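PDB 1ZVT: topoisomerase IV subunit A from Escherichia coli, which is a subunit of a bacterial enzyme that unlinks and relaxes DNA, and carries a C-terminal beta-pinwheel that probably binds DNA and contributes to substrate choice. Local coordinates for residues A[94-99]-A[137-142]; A[98-103]-A[123-128]; A[107-112]-A[162-167]; A[144-149]-A[158-163]. All coordinates share one frame; numbering follows the deposited sequence.

Interaction 1. Residues A[94-99]-A[137-142]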
loop_
_atom_site.group_PDB
_atom_site.type_symbol
_atom_site.label_atom_id
_atom_site.label_comp_id
_atom_site.label_asym_id
_atom_site.label_seq_id
_atom_site.Cartn_x
_atom_site.Cartn_y
_atom_site.Cartn_z
ATOM N N ASP A 94 -4.861 -0.673 16.376
ATOM C CA ASP A 94 -3.957 0.458 16.591
ATOM C C ASP A 94 -2.488 0.051 16.472
ATOM O O ASP A 94 -1.656 0.808 15.973
ATOM C CB ASP A 94 -4.147 1.053 17.990
ATOM C CG ASP A 94 -5.382 1.904 18.121
ATOM O OD1 ASP A 94 -5.973 2.300 17.090
ATOM O OD2 ASP A 94 -5.754 2.199 19.285
ATOM N N ASP A 95 -2.174 -1.136 16.980
ATOM C CA ASP A 95 -0.784 -1.575 17.084
ATOM C C ASP A 95 -0.290 -2.337 15.857
ATOM O O ASP A 95 0.866 -2.767 15.847
ATOM C CB ASP A 95 -0.596 -2.450 18.342
ATOM C CG ASP A 95 -1.409 -3.763 18.301
ATOM O OD1 ASP A 95 -2.238 -3.960 17.388
ATOM O OD2 ASP A 95 -1.218 -4.618 19.210
ATOM N N GLN A 96 -1.147 -2.497 14.835
ATOM C CA GLN A 96 -0.820 -3.323 13.657
ATOM C C GLN A 96 0.384 -2.746 12.918
ATOM O O GLN A 96 0.374 -1.587 12.517
ATOM C CB GLN A 96 -2.020 -3.398 12.674
ATOM C CG GLN A 96 -1.735 -4.181 11.399
ATOM C CD GLN A 96 -1.445 -5.634 11.680
ATOM O OE1 GLN A 96 -2.255 -6.327 12.304
ATOM N NE2 GLN A 96 -0.272 -6.100 11.254
ATOM N N LYS A 97 1.409 -3.558 12.715
ATOM C CA LYS A 97 2.560 -3.100 11.927
ATOM C C LYS A 97 2.277 -3.033 10.436
ATOM O O LYS A 97 1.597 -3.908 9.883
ATOM C CB LYS A 97 3.773 -3.996 12.182
ATOM C CG LYS A 97 4.302 -3.927 13.627
ATOM C CD LYS A 97 5.272 -2.765 13.805
ATOM C CE LYS A 97 5.693 -2.568 15.260
ATOM N NZ LYS A 97 6.637 -3.630 15.743
ATOM N N LEU A 98 2.835 -2.001 9.792
ATOM C CA LEU A 98 2.632 -1.748 8.363
ATOM C C LEU A 98 3.956 -1.400 7.746
ATOM O O LEU A 98 4.839 -0.856 8.424
ATOM C CB LEU A 98 1.718 -0.532 8.163
ATOM C CG LEU A 98 0.387 -0.491 8.900
ATOM C CD1 LEU A 98 -0.262 0.870 8.720
ATOM C CD2 LEU A 98 -0.501 -1.588 8.313
ATOM N N LEU A 99 4.099 -1.700 6.463
ATOM C CA LEU A 99 5.268 -1.243 5.711
ATOM C C LEU A 99 4.853 -0.079 4.813
ATOM O O LEU A 99 4.000 -0.253 3.934
ATOM C CB LEU A 99 5.828 -2.398 4.864
ATOM C CG LEU A 99 6.894 -2.104 3.808
ATOM C CD1 LEU A 99 8.142 -1.523 4.481
ATOM C CD2 LEU A 99 7.249 -3.377 3.034
ATOM N N PRO A 137 0.593 0.420 0.774
ATOM C CA PRO A 137 0.995 -0.021 2.142
ATOM C C PRO A 137 0.794 -1.500 2.301
ATOM O O PRO A 137 -0.162 -2.048 1.743
ATOM C CB PRO A 137 0.021 0.741 3.075
ATOM C CG PRO A 137 -0.308 1.982 2.263
ATOM C CD PRO A 137 -0.412 1.491 0.832
ATOM N N VAL A 138 1.676 -2.158 3.048
ATOM C CA VAL A 138 1.573 -3.588 3.244
ATOM C C VAL A 138 1.400 -3.855 4.718
ATOM O O VAL A 138 2.209 -3.404 5.534
ATOM C CB VAL A 138 2.800 -4.341 2.744
ATOM C CG1 VAL A 138 2.596 -5.878 2.891
ATOM C CG2 VAL A 138 3.091 -3.966 1.281
ATOM N N VAL A 139 0.335 -4.581 5.054
ATOM C CA VAL A 139 0.108 -5.002 6.436
ATOM C C VAL A 139 1.089 -6.129 6.744
ATOM O O VAL A 139 1.176 -7.135 6.009
ATOM C CB VAL A 139 -1.354 -5.461 6.659
ATOM C CG1 VAL A 139 -1.542 -6.083 8.036
ATOM C CG2 VAL A 139 -2.322 -4.319 6.456
ATOM N N ILE A 140 1.852 -5.963 7.822
ATOM C CA ILE A 140 2.853 -6.965 8.173
ATOM C C ILE A 140 2.219 -7.966 9.148
ATOM O O ILE A 140 1.937 -7.617 10.300
ATOM C CB ILE A 140 4.103 -6.319 8.798
ATOM C CG1 ILE A 140 4.834 -5.426 7.783
ATOM C CG2 ILE A 140 5.029 -7.423 9.366
ATOM C CD1 ILE A 140 5.840 -4.458 8.438
ATOM N N GLU A 141 2.020 -9.203 8.680
ATOM C CA GLU A 141 1.264 -10.208 9.444
ATOM C C GLU A 141 2.106 -10.862 10.520
ATOM O O GLU A 141 1.599 -11.144 11.610
ATOM C CB GLU A 141 0.650 -11.273 8.522
ATOM C CG GLU A 141 -0.444 -10.737 7.599
ATOM C CD GLU A 141 -1.690 -10.243 8.329
ATOM O OE1 GLU A 141 -1.926 -10.626 9.503
ATOM O OE2 GLU A 141 -2.448 -9.461 7.710
ATOM N N ASP A 142 3.388 -11.080 10.222
ATOM C CA ASP A 142 4.345 -11.664 11.168
ATOM C C ASP A 142 5.698 -10.940 11.102
ATOM O O ASP A 142 6.243 -10.679 10.016
ATOM C CB ASP A 142 4.525 -13.162 10.878
ATOM C CG ASP A 142 5.558 -13.848 11.810
ATOM O OD1 ASP A 142 5.923 -13.313 12.874
ATOM O OD2 ASP A 142 6.004 -14.963 11.474
#

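Interaction 2. Residues A[98-103]-A[123-128]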
loop_
_atom_site.group_PDB
_atom_site.type_symbol
_atom_site.label_atom_id
_atom_site.label_comp_id
_atom_site.label_asym_id
_atom_site.label_seq_id
_atom_site.Cartn_x
_atom_site.Cartn_y
_atom_site.Cartn_z
ATOM N N LEU A 98 2.835 -2.001 9.792
ATOM C CA LEU A 98 2.632 -1.748 8.363
ATOM C C LEU A 98 3.956 -1.400 7.746
ATOM O O LEU A 98 4.839 -0.856 8.424
ATOM C CB LEU A 98 1.718 -0.532 8.163
ATOM C CG LEU A 98 0.387 -0.491 8.900
ATOM C CD1 LEU A 98 -0.262 0.870 8.720
ATOM C CD2 LEU A 98 -0.501 -1.588 8.313
ATOM N N LEU A 99 4.099 -1.700 6.463
ATOM C CA LEU A 99 5.268 -1.243 5.711
ATOM C C LEU A 99 4.853 -0.079 4.813
ATOM O O LEU A 99 4.000 -0.253 3.934
ATOM C CB LEU A 99 5.828 -2.398 4.864
ATOM C CG LEU A 99 6.894 -2.104 3.808
ATOM C CD1 LEU A 99 8.142 -1.523 4.481
ATOM C CD2 LEU A 99 7.249 -3.377 3.034
ATOM N N MET A 100 5.503 1.073 4.997
ATOM C CA MET A 100 5.279 2.266 4.172
ATOM C C MET A 100 6.503 2.488 3.309
ATOM O O MET A 100 7.629 2.314 3.779
ATOM C CB MET A 100 5.084 3.509 5.052
ATOM C CG MET A 100 3.840 3.494 5.929
ATOM S SD MET A 100 2.282 3.323 5.003
ATOM C CE MET A 100 2.397 4.576 3.761
ATOM N N ALA A 101 6.301 2.869 2.046
ATOM C CA ALA A 101 7.436 3.035 1.144
ATOM C C ALA A 101 7.095 3.910 -0.040
ATOM O O ALA A 101 5.908 4.104 -0.383
ATOM C CB ALA A 101 7.941 1.660 0.663
ATOM N N SER A 102 8.142 4.444 -0.663
ATOM C CA SER A 102 7.992 5.163 -1.929
ATOM C C SER A 102 8.685 4.397 -3.057
ATOM O O SER A 102 9.576 3.553 -2.830
ATOM C CB SER A 102 8.605 6.562 -1.813
ATOM O OG SER A 102 10.020 6.459 -1.737
ATOM N N ASP A 103 8.331 4.721 -4.293
ATOM C CA ASP A 103 8.940 4.014 -5.418
ATOM C C ASP A 103 10.366 4.495 -5.709
ATOM O O ASP A 103 11.021 3.973 -6.594
ATOM C CB ASP A 103 8.057 4.070 -6.683
ATOM C CG ASP A 103 7.971 5.435 -7.297
ATOM O OD1 ASP A 103 8.504 6.429 -6.749
ATOM O OD2 ASP A 103 7.307 5.529 -8.355
ATOM N N LYS A 123 -1.829 14.182 7.977
ATOM C CA LYS A 123 -0.424 14.179 8.394
ATOM C C LYS A 123 0.504 13.863 7.234
ATOM O O LYS A 123 0.197 13.007 6.407
ATOM C CB LYS A 123 -0.241 13.136 9.515
ATOM C CG LYS A 123 1.143 12.558 9.676
ATOM C CD LYS A 123 1.183 11.517 10.788
ATOM C CE LYS A 123 2.581 10.908 10.888
ATOM N NZ LYS A 123 2.718 9.944 12.031
ATOM N N ALA A 124 1.652 14.556 7.168
ATOM C CA ALA A 124 2.700 14.179 6.226
ATOM C C ALA A 124 3.324 12.897 6.746
ATOM O O ALA A 124 4.003 12.912 7.774
ATOM C CB ALA A 124 3.756 15.304 6.129
ATOM N N LEU A 125 3.037 11.772 6.107
ATOM C CA LEU A 125 3.460 10.486 6.668
ATOM C C LEU A 125 4.725 9.987 5.991
ATOM O O LEU A 125 5.675 9.589 6.663
ATOM C CB LEU A 125 2.354 9.441 6.556
ATOM C CG LEU A 125 2.710 7.970 6.778
ATOM C CD1 LEU A 125 3.035 7.697 8.231
ATOM C CD2 LEU A 125 1.534 7.087 6.298
ATOM N N ILE A 126 4.708 9.957 4.664
ATOM C CA ILE A 126 5.913 9.569 3.923
ATOM C C ILE A 126 6.330 10.673 2.958
ATOM O O ILE A 126 5.511 11.224 2.205
ATOM C CB ILE A 126 5.793 8.177 3.249
ATOM C CG1 ILE A 126 7.082 7.826 2.488
ATOM C CG2 ILE A 126 4.554 8.094 2.357
ATOM C CD1 ILE A 126 7.253 6.344 2.304
ATOM N N THR A 127 7.597 11.047 3.046
ATOM C CA THR A 127 8.125 12.092 2.213
ATOM C C THR A 127 8.575 11.490 0.883
ATOM O O THR A 127 9.374 10.556 0.859
ATOM C CB THR A 127 9.293 12.778 2.917
ATOM O OG1 THR A 127 8.834 13.210 4.197
ATOM C CG2 THR A 127 9.790 13.964 2.119
ATOM N N LEU A 128 8.046 12.029 -0.210
ATOM C CA LEU A 128 8.380 11.527 -1.536
ATOM C C LEU A 128 9.464 12.370 -2.182
ATOM O O LEU A 128 9.318 13.609 -2.289
ATOM C CB LEU A 128 7.164 11.561 -2.443
ATOM C CG LEU A 128 5.949 10.767 -1.970
ATOM C CD1 LEU A 128 4.814 10.986 -2.943
ATOM C CD2 LEU A 128 6.305 9.280 -1.868
HETATM O O HOH W 1 10.348 7.964 0.582
#

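Interaction 3. Residues A[107-112]-A[162-167]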
loop_
_atom_site.group_PDB
_atom_site.type_symbol
_atom_site.label_atom_id
_atom_site.label_comp_id
_atom_site.label_asym_id
_atom_site.label_seq_id
_atom_site.Cartn_x
_atom_site.Cartn_y
_atom_site.Cartn_z
ATOM N N GLY A 107 11.717 3.516 2.680
ATOM C CA GLY A 107 10.522 3.307 3.479
ATOM C C GLY A 107 10.778 2.966 4.924
ATOM O O GLY A 107 11.907 3.091 5.431
ATOM N N PHE A 108 9.727 2.555 5.613
ATOM C CA PHE A 108 9.863 2.288 7.042
ATOM C C PHE A 108 8.757 1.413 7.540
ATOM O O PHE A 108 7.706 1.293 6.917
ATOM C CB PHE A 108 9.940 3.611 7.847
ATOM C CG PHE A 108 8.769 4.560 7.629
ATOM C CD1 PHE A 108 7.638 4.474 8.433
ATOM C CD2 PHE A 108 8.816 5.557 6.642
ATOM C CE1 PHE A 108 6.535 5.354 8.243
ATOM C CE2 PHE A 108 7.739 6.428 6.454
ATOM C CZ PHE A 108 6.589 6.316 7.251
ATOM N N VAL A 109 8.988 0.794 8.688
ATOM C CA VAL A 109 7.910 0.079 9.358
ATOM C C VAL A 109 7.267 1.060 10.335
ATOM O O VAL A 109 7.967 1.854 10.971
ATOM C CB VAL A 109 8.449 -1.154 10.115
ATOM C CG1 VAL A 109 7.344 -1.814 10.903
ATOM C CG2 VAL A 109 9.042 -2.172 9.113
ATOM N N CYS A 110 5.943 1.037 10.435
ATOM C CA CYS A 110 5.236 1.844 11.438
ATOM C C CYS A 110 4.036 1.060 11.952
ATOM O O CYS A 110 3.882 -0.111 11.610
ATOM C CB CYS A 110 4.798 3.209 10.889
ATOM S SG CYS A 110 3.561 3.185 9.543
ATOM N N THR A 111 3.235 1.678 12.821
ATOM C CA THR A 111 1.971 1.068 13.224
ATOM C C THR A 111 0.807 1.865 12.625
ATOM O O THR A 111 0.976 3.008 12.199
ATOM C CB THR A 111 1.787 1.038 14.757
ATOM O OG1 THR A 111 1.766 2.378 15.259
ATOM C CG2 THR A 111 2.908 0.210 15.446
ATOM N N PHE A 112 -0.372 1.255 12.625
ATOM C CA PHE A 112 -1.598 1.914 12.129
ATOM C C PHE A 112 -1.838 3.233 12.863
ATOM O O PHE A 112 -2.259 4.240 12.257
ATOM C CB PHE A 112 -2.786 0.961 12.303
ATOM C CG PHE A 112 -4.099 1.500 11.776
ATOM C CD1 PHE A 112 -4.380 1.494 10.417
ATOM C CD2 PHE A 112 -5.065 1.997 12.653
ATOM C CE1 PHE A 112 -5.615 1.987 9.924
ATOM C CE2 PHE A 112 -6.304 2.512 12.166
ATOM C CZ PHE A 112 -6.568 2.496 10.792
ATOM N N SER A 162 12.097 -7.190 9.495
ATOM C CA SER A 162 12.673 -6.658 10.751
ATOM C C SER A 162 13.947 -5.841 10.543
ATOM O O SER A 162 14.317 -5.058 11.413
ATOM C CB SER A 162 12.948 -7.791 11.749
ATOM O OG SER A 162 13.763 -8.795 11.166
ATOM N N ASP A 163 14.630 -6.035 9.414
ATOM C CA ASP A 163 15.832 -5.261 9.073
ATOM C C ASP A 163 15.546 -3.790 8.756
ATOM O O ASP A 163 16.449 -2.944 8.833
ATOM C CB ASP A 163 16.568 -5.886 7.879
ATOM C CG ASP A 163 17.431 -7.075 8.263
ATOM O OD1 ASP A 163 17.424 -7.464 9.457
ATOM O OD2 ASP A 163 18.114 -7.612 7.354
ATOM N N LEU A 164 14.303 -3.481 8.405
ATOM C CA LEU A 164 13.932 -2.123 8.082
ATOM C C LEU A 164 13.512 -1.351 9.343
ATOM O O LEU A 164 12.544 -1.745 10.025
ATOM C CB LEU A 164 12.784 -2.136 7.066
ATOM C CG LEU A 164 12.409 -0.779 6.466
ATOM C CD1 LEU A 164 13.550 -0.150 5.688
ATOM C CD2 LEU A 164 11.221 -0.971 5.571
ATOM N N PRO A 165 14.239 -0.265 9.678
ATOM C CA PRO A 165 13.941 0.473 10.906
ATOM C C PRO A 165 12.514 0.992 10.976
ATOM O O PRO A 165 11.920 1.376 9.957
ATOM C CB PRO A 165 14.943 1.641 10.872
ATOM C CG PRO A 165 16.106 1.113 10.092
ATOM C CD PRO A 165 15.420 0.301 8.988
ATOM N N GLN A 166 11.975 0.976 12.195
ATOM C CA GLN A 166 10.662 1.530 12.484
ATOM C C GLN A 166 10.729 3.046 12.676
ATOM O O GLN A 166 11.601 3.548 13.375
ATOM C CB GLN A 166 10.056 0.834 13.711
ATOM C CG GLN A 166 8.668 1.339 14.085
ATOM C CD GLN A 166 7.946 0.468 15.098
ATOM O OE1 GLN A 166 8.459 -0.563 15.535
ATOM N NE2 GLN A 166 6.731 0.873 15.461
ATOM N N LEU A 167 9.818 3.764 12.031
ATOM C CA LEU A 167 9.692 5.218 12.150
ATOM C C LEU A 167 8.216 5.584 12.265
ATOM O O LEU A 167 7.346 4.749 11.990
ATOM C CB LEU A 167 10.293 5.918 10.921
ATOM C CG LEU A 167 11.804 5.812 10.691
ATOM C CD1 LEU A 167 12.145 6.424 9.340
ATOM C CD2 LEU A 167 12.641 6.465 11.836
HETATM O O HOH W 2 13.192 2.544 7.849
#

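Interaction 4. Residues A[144-149]-A[158-163]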
loop_
_atom_site.group_PDB
_atom_site.type_symbol
_atom_site.label_atom_id
_atom_site.label_comp_id
_atom_site.label_asym_id
_atom_site.label_seq_id
_atom_site.Cartn_x
_atom_site.Cartn_y
_atom_site.Cartn_z
ATOM N N SER A 144 8.585 -11.914 11.475
ATOM C CA SER A 144 9.661 -12.693 10.846
ATOM C C SER A 144 9.489 -12.842 9.324
ATOM O O SER A 144 10.281 -13.501 8.649
ATOM C CB SER A 144 9.822 -14.059 11.530
ATOM O OG SER A 144 8.781 -14.948 11.155
ATOM N N ASP A 145 8.458 -12.198 8.780
ATOM C CA ASP A 145 8.207 -12.250 7.340
ATOM C C ASP A 145 9.363 -11.606 6.556
ATOM O O ASP A 145 10.166 -10.852 7.125
ATOM C CB ASP A 145 6.873 -11.567 7.017
ATOM C CG ASP A 145 5.636 -12.445 7.358
ATOM O OD1 ASP A 145 5.781 -13.638 7.723
ATOM O OD2 ASP A 145 4.498 -11.916 7.262
ATOM N N MET A 146 9.448 -11.935 5.263
ATOM C CA MET A 146 10.491 -11.403 4.380
ATOM C C MET A 146 9.920 -10.264 3.546
ATOM O O MET A 146 8.790 -10.332 3.084
ATOM C CB MET A 146 10.994 -12.469 3.407
ATOM C CG MET A 146 11.586 -13.696 4.071
ATOM S SD MET A 146 13.021 -13.238 5.050
ATOM C CE MET A 146 14.168 -12.725 3.835
ATOM N N LEU A 147 10.703 -9.216 3.374
ATOM C CA LEU A 147 10.382 -8.133 2.442
ATOM C C LEU A 147 10.977 -8.519 1.093
ATOM O O LEU A 147 12.113 -8.983 1.030
ATOM C CB LEU A 147 11.012 -6.819 2.949
ATOM C CG LEU A 147 10.834 -5.536 2.124
ATOM C CD1 LEU A 147 10.941 -4.318 3.029
ATOM C CD2 LEU A 147 11.846 -5.459 0.972
ATOM N N LEU A 148 10.203 -8.355 0.027
ATOM C CA LEU A 148 10.682 -8.673 -1.310
ATOM C C LEU A 148 10.422 -7.461 -2.177
ATOM O O LEU A 148 9.284 -6.958 -2.245
ATOM C CB LEU A 148 9.979 -9.916 -1.878
ATOM C CG LEU A 148 10.364 -10.268 -3.314
ATOM C CD1 LEU A 148 11.839 -10.657 -3.459
ATOM C CD2 LEU A 148 9.484 -11.376 -3.861
ATOM N N ALA A 149 11.496 -6.934 -2.758
ATOM C CA ALA A 149 11.394 -5.752 -3.602
ATOM C C ALA A 149 11.791 -6.124 -5.005
ATOM O O ALA A 149 12.752 -6.872 -5.208
ATOM C CB ALA A 149 12.378 -4.648 -3.091
ATOM N N MET A 158 15.623 -9.608 -1.441
ATOM C CA MET A 158 14.791 -10.096 -0.326
ATOM C C MET A 158 15.601 -10.027 0.974
ATOM O O MET A 158 16.768 -10.419 0.997
ATOM C CB MET A 158 14.327 -11.543 -0.545
ATOM C CG MET A 158 13.314 -12.004 0.496
ATOM S SD MET A 158 12.553 -13.567 0.015
ATOM C CE MET A 158 13.808 -14.759 0.410
ATOM N N PHE A 159 14.982 -9.550 2.053
ATOM C CA PHE A 159 15.617 -9.575 3.379
ATOM C C PHE A 159 14.517 -9.528 4.438
ATOM O O PHE A 159 13.390 -9.134 4.127
ATOM C CB PHE A 159 16.611 -8.405 3.560
ATOM C CG PHE A 159 15.987 -7.037 3.401
ATOM C CD1 PHE A 159 15.287 -6.440 4.455
ATOM C CD2 PHE A 159 16.142 -6.330 2.210
ATOM C CE1 PHE A 159 14.716 -5.167 4.300
ATOM C CE2 PHE A 159 15.567 -5.070 2.045
ATOM C CZ PHE A 159 14.861 -4.487 3.101
ATOM N N PRO A 160 14.823 -9.949 5.676
ATOM C CA PRO A 160 13.764 -9.971 6.700
ATOM C C PRO A 160 13.207 -8.569 6.938
ATOM O O PRO A 160 13.970 -7.614 7.047
ATOM C CB PRO A 160 14.500 -10.481 7.941
ATOM C CG PRO A 160 15.660 -11.267 7.393
ATOM C CD PRO A 160 16.106 -10.429 6.224
ATOM N N VAL A 161 11.880 -8.435 7.003
ATOM C CA VAL A 161 11.294 -7.098 7.155
ATOM C C VAL A 161 11.731 -6.399 8.476
ATOM O O VAL A 161 11.749 -5.169 8.538
ATOM C CB VAL A 161 9.742 -7.115 6.957
ATOM C CG1 VAL A 161 9.071 -7.766 8.131
ATOM C CG2 VAL A 161 9.187 -5.689 6.704
ATOM N N SER A 162 12.097 -7.190 9.495
ATOM C CA SER A 162 12.673 -6.658 10.751
ATOM C C SER A 162 13.947 -5.841 10.543
ATOM O O SER A 162 14.317 -5.058 11.413
ATOM C CB SER A 162 12.948 -7.791 11.749
ATOM O OG SER A 162 13.763 -8.795 11.166
ATOM N N ASP A 163 14.630 -6.035 9.414
ATOM C CA ASP A 163 15.832 -5.261 9.073
ATOM C C ASP A 163 15.546 -3.790 8.756
ATOM O O ASP A 163 16.449 -2.944 8.833
ATOM C CB ASP A 163 16.568 -5.886 7.879
ATOM C CG ASP A 163 17.431 -7.075 8.263
ATOM O OD1 ASP A 163 17.424 -7.464 9.457
ATOM O OD2 ASP A 163 18.114 -7.612 7.354
HETATM O O HOH W 3 11.602 -10.232 9.584
#

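Interaction 1. Residues A[94-99]-A[137-142]
Leu98 and Leu99 pair with Val139 and Val138 in a four-stranded antiparallel blade of the beta-pinwheel, where the short strand 138-139 is an outermost strand beside strand 97-101. Leu99 and Val138 are the hydrogen-bonded pair: Leu99 N gives to Val138 O at 2.7 Å, and Val138 N returns a bond of 3.1 Å to Leu99 O, each donor lying in the plane of the carbonyl it reaches. Leu98 and Val139 form the adjoining non-hydrogen-bonded pair, and Leu98 CD2 rests 3.8 Å from Val139 CG2. Beyond them Lys97 O takes two donors. Ile140 N reaches it at 2.9 Å, tilted 35° from the carbonyl plane, while the carboxamide of Gln96 turns back so that its NE2 meets a lone pair of the same Lys97 O at 3.2 Å, with that oxygen nearly in the amide plane. The Gln96 chain leaves with CG opposite the backbone N (chi1 177°) and bends at chi2 (64°), which carries NE2 to 3.5 Å from Val139 CG1, the two side chains crossing at about a right angle. With an alanine here, Lys97 O would probably be left with Ile140 N alone of these two donors, and Val139 CG1 would lose its amide neighbour. Ile140 CD1 packs 4.1 Å from Leu99 CB. The contact sits between neighbouring blades: Leu98 leans on Leu90 of strand 86-90, Leu99 meets Leu193 and Val195 of strand 190-196, and within the blade Ile140 touches Val109 of strand 106-111.

Interaction 2. Residues A[98-103]-A[123-128]
Met100 and Leu125 meet methyl to methyl, their side chains crossing at about a right angle, with Met100 CE 3.7 Å from Leu125 CD2. The methionine chain bends at chi2 (-58°) and again at chi3 (-51°), which folds its methyl round to the leucine. Ile126 approaches differently: its CG1 branch, anti to the backbone N (chi1 180°), sets CD1 against main chain, 3.4 Å from Ala101 C, a close fit over the backbone at Ala101. Farther along, Leu128 lays CD2 at 3.6 Å from Ser102 CB. Residues 125-128 leave strand 123-124, which is the edge of the preceding blade beside strand 55-59, and run past residues 100-102 of the next one; such an exchanged outer strand belongs to the beta-pinwheel, and here apolar side chains fill the seam between the two blades. Phe108 packs against Met100, Leu125 and Ile126. The polar link is by water: Ser102 OG donates to a water at 2.8 Å, and that water donates to Thr127 O, also at 2.8 Å. The buried hydroxyl of Ser102 takes a further, weak bond from Ala104 N.

Interaction 3. Residues A[107-112]-A[162-167]
Val109 bridges its backbone to Gln166 through two bonds to the residues flanking that glutamine. Val109 N gives to Pro165 O at 3.2 Å, its N tilted 32° from the carbonyl plane, and Leu167 N reaches Val109 O at 2.9 Å almost in line with the carbonyl bond. Gln166 CA adds a CA-H...O contact of 3.1 Å to that same Val109 O. On one flank Leu167 crosses Phe108 at about a right angle, CB to CB 3.9 Å. On the other, Leu164 has CG opposite its backbone N (chi1 -171°), which brings CD2 to 3.8 Å from Phe108 CA and CD1 to 3.6 Å from Gly107 O. A smaller alanine in place of Leu164 would probably open a gap over Gly107 and Phe108 and take away a neighbour of Leu99 of strand 97-101. A water donates to both Gly107 O and Pro165 O. Farther out, Asn173 bonds to the Gly107 backbone and touches Pro165 and Leu167. Segment 162-167 belongs to the loop leading from strand 155-160 to strand 173-174, the exchanged outer strand of this blade. The polar links across run through main-chain atoms and one water, so side chains probably matter here mainly through apolar fit.

Interaction 4. Residues A[144-149]-A[158-163]
Met146 curls its side chain over the backbone of the partner strand: chi1 (-59°), chi2 (-62°) and chi3 (-67°) all bend alike, and they bring CE to 3.3 Å from Phe159 C, with Pro160 CD also beside it. Met158 meets it at about a right angle, its CG 3.5 Å from Met146 CE; that chain stays extended through chi2 and turns only at the sulfur. Met158 CB, in turn, rests 3.9 Å from Leu148 CD1, the two residues sharing one face of the hairpin formed by strands 146-151 and 155-160. Leu147 and Phe159 share the other face, lying side by side and pointing the same way. Phe159 CG stands between its own N and carbonyl carbon, which swings the ring alongside the leucine, where Leu147 CB lies above one face, offset toward the rim, and CD2 is 3.8 Å from Phe159 CZ. Main-chain bonds join this pair both ways: Leu147 N to Phe159 O at 2.8 Å, Phe159 N to Leu147 O at 3.1 Å. Past them Val161 N gives to Asp145 O at 3.0 Å, while a water donates to that oxygen and accepts from Ser162 N. There the strand ends in a 3-10 turn, Asp163 N bonding back to Pro160 O. Within this pinwheel blade, Leu147 also packs on Leu193 of strand 190-196. Since Pro160 sits opposite Met146 in a non-hydrogen-bonded pair, its lack of an N-H costs the hairpin no bond to that strand, and its ring is used instead as an apolar surface for the methionine.

Overall arrangement
From the N terminus, strand 97-101 opens both interaction 1 and interaction 2. Interaction 2 closes the shorter loop, at 123-128 beside the preceding blade, and interaction 1 spans it, bringing the chain back at 137-142 to the blade it left. Interaction 3, starting on strand 106-111, crosses both and reaches 162-167 in the following blade. Interaction 4 closes the hairpin of that blade after interaction 1 has ended; it lies inside the span of interaction 3, its second segment overlapping the far one at Ser162 and Asp163. The blades also touch through side chains: Leu99 packs on Leu147 and Leu164, and Ile140 on Val161. Together the contacts tie three successive pinwheel blades.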